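Local structure of enoyl-CoA hydratase (Mycobacterium avium subsp. paratuberculosis, 4LK5) at residues Leu155-Ala160 with Tyr215-Phe220. The protein probably catalyses the hydration of the double bond of enoyl-CoA thioesters, being a member of the crotonase-like family. Sequence-based numbering, arbitrary orientation.
Sequences LASENA and YPADEF
F220 lays one face of its ring over CB of S157, a CH-pi contact in which that carbon sits 4.0 Å from the ring centroid and 15° off the ring normal. The pair illustrates how a crotonase-fold sheet is finished at its edge: strand 213-215, outermost within this chain, joins strand 153-157 in parallel, and the chain then leads through P216 into helix 217-233. Two backbone hydrogen bonds flank the S157-Y215 bridge. Y215 N donates to A156 O over 2.9 Å, in the carbonyl plane, and E158 N reaches Y215 O at 2.8 Å with the donor tilted 30° from the plane of the Y215 carbonyl. A CA-H...O contact from S157 CA uses the same Y215 oxygen, which thus takes one N-H and one weaker C-H donor.

From near the start of helix 217-233, F220 extends back across the strand because its CG stands anti to the backbone N (chi1 -169°); V135 of the neighbouring strand 132-136 touches the F220 side chain as well. L155 meets the other aromatic differently, its CG lying at the edge of the Y215 ring, 4.0 Å from CE2, while V227 touches both residues from the helix.

Beyond the bridge, segment 155-160 leaves the sheet through a type I turn from S157 to A160. E158 runs its extended side chain past Y215 O, bringing OE1 to 3.6 Å from P216 CA. Within the turn, S157 OG accepts from N159 N at 2.8 Å, forming an ST turn, and N159 ND2 comes to rest 3.6 Å from the methyl carbon CB of A217.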
loop_
_atom_site.group_PDB
_atom_site.type_symbol
_atom_site.label_atom_id
_atom_site.label_comp_id
_atom_site.label_asym_id
_atom_site.label_seq_id
_atom_site.Cartn_x
_atom_site.Cartn_y
_atom_site.Cartn_z
ATOM N N LEU C 155 10.280 15.809 -0.763
ATOM C CA LEU C 155 9.858 17.043 -1.423
ATOM C C LEU C 155 10.436 17.059 -2.831
ATOM O O LEU C 155 11.626 16.926 -3.018
ATOM C CB LEU C 155 10.383 18.238 -0.647
ATOM C CG LEU C 155 9.656 18.741 0.625
ATOM C CD1 LEU C 155 8.673 17.776 1.225
ATOM C CD2 LEU C 155 10.649 19.186 1.665
ATOM N N ALA C 156 9.560 17.205 -3.810
ATOM C CA ALA C 156 9.943 17.238 -5.189
ATOM C C ALA C 156 9.583 18.570 -5.894
ATOM O O ALA C 156 8.584 19.221 -5.574
ATOM C CB ALA C 156 9.296 16.074 -5.906
ATOM N N SER C 157 10.461 18.967 -6.817
ATOM C CA SER C 157 10.200 19.989 -7.818
ATOM C C SER C 157 9.331 19.438 -8.941
ATOM O O SER C 157 9.388 18.242 -9.270
ATOM C CB SER C 157 11.525 20.445 -8.437
ATOM O OG SER C 157 11.298 21.177 -9.629
ATOM N N GLU C 158 8.566 20.311 -9.582
ATOM C CA GLU C 158 7.877 19.899 -10.795
ATOM C C GLU C 158 8.875 19.431 -11.865
ATOM O O GLU C 158 8.505 18.659 -12.734
ATOM C CB GLU C 158 6.929 20.990 -11.312
ATOM C CG GLU C 158 5.696 21.073 -10.428
ATOM C CD GLU C 158 4.524 21.801 -11.043
ATOM O OE1 GLU C 158 4.703 22.974 -11.436
ATOM O OE2 GLU C 158 3.421 21.194 -11.087
ATOM N N ASN C 159 10.134 19.866 -11.773
ATOM C CA ASN C 159 11.200 19.383 -12.681
ATOM C C ASN C 159 11.671 17.951 -12.435
ATOM O O ASN C 159 12.216 17.312 -13.328
ATOM C CB ASN C 159 12.432 20.301 -12.615
ATOM C CG ASN C 159 12.221 21.623 -13.346
ATOM O OD1 ASN C 159 11.219 21.816 -14.050
ATOM N ND2 ASN C 159 13.174 22.546 -13.181
ATOM N N ALA C 160 11.463 17.460 -11.222
ATOM C CA ALA C 160 11.922 16.138 -10.829
ATOM C C ALA C 160 11.199 15.018 -11.515
ATOM O O ALA C 160 10.058 15.156 -11.907
ATOM C CB ALA C 160 11.781 15.972 -9.332
ATOM N N TYR C 215 6.398 21.076 -5.784
ATOM C CA TYR C 215 6.345 22.527 -5.863
ATOM C C TYR C 215 6.791 22.959 -7.239
ATOM O O TYR C 215 7.697 22.358 -7.800
ATOM C CB TYR C 215 7.278 23.149 -4.841
ATOM C CG TYR C 215 7.023 22.669 -3.452
ATOM C CD1 TYR C 215 5.806 22.881 -2.844
ATOM C CD2 TYR C 215 8.001 22.008 -2.733
ATOM C CE1 TYR C 215 5.571 22.442 -1.558
ATOM C CE2 TYR C 215 7.773 21.562 -1.449
ATOM C CZ TYR C 215 6.558 21.776 -0.873
ATOM O OH TYR C 215 6.319 21.332 0.401
ATOM N N PRO C 216 6.178 24.027 -7.777
ATOM C CA PRO C 216 6.745 24.612 -9.000
ATOM C C PRO C 216 8.240 24.919 -8.831
ATOM O O PRO C 216 8.671 25.357 -7.752
ATOM C CB PRO C 216 5.928 25.903 -9.173
ATOM C CG PRO C 216 4.622 25.622 -8.487
ATOM C CD PRO C 216 5.038 24.828 -7.273
ATOM N N ALA C 217 9.018 24.653 -9.876
ATOM C CA ALA C 217 10.477 24.866 -9.846
ATOM C C ALA C 217 10.888 26.212 -9.250
ATOM O O ALA C 217 11.727 26.278 -8.336
ATOM C CB ALA C 217 11.064 24.700 -11.246
ATOM N N ASP C 218 10.295 27.298 -9.741
ATOM C CA ASP C 218 10.727 28.629 -9.263
ATOM C C ASP C 218 10.432 28.861 -7.758
ATOM O O ASP C 218 11.144 29.616 -7.096
ATOM C CB ASP C 218 10.198 29.770 -10.175
ATOM C CG ASP C 218 8.678 29.838 -10.235
ATOM O OD1 ASP C 218 7.991 29.087 -9.507
ATOM O OD2 ASP C 218 8.160 30.658 -11.016
ATOM N N GLU C 219 9.418 28.180 -7.221
ATOM C CA GLU C 219 9.108 28.195 -5.762
ATOM C C GLU C 219 9.779 27.084 -4.912
ATOM O O GLU C 219 9.792 27.166 -3.666
ATOM C CB GLU C 219 7.586 28.157 -5.569
ATOM C CG GLU C 219 6.875 29.378 -6.167
ATOM C CD GLU C 219 5.435 29.103 -6.529
ATOM O OE1 GLU C 219 4.648 28.792 -5.611
ATOM O OE2 GLU C 219 5.090 29.195 -7.727
ATOM N N PHE C 220 10.369 26.075 -5.571
ATOM C CA PHE C 220 10.948 24.901 -4.872
ATOM C C PHE C 220 11.875 25.165 -3.684
ATOM O O PHE C 220 11.666 24.604 -2.622
ATOM C CB PHE C 220 11.679 23.974 -5.848
ATOM C CG PHE C 220 12.049 22.644 -5.248
ATOM C CD1 PHE C 220 11.057 21.768 -4.822
ATOM C CD2 PHE C 220 13.385 22.264 -5.111
ATOM C CE1 PHE C 220 11.378 20.554 -4.271
ATOM C CE2 PHE C 220 13.708 21.044 -4.554
ATOM C CZ PHE C 220 12.702 20.187 -4.132
#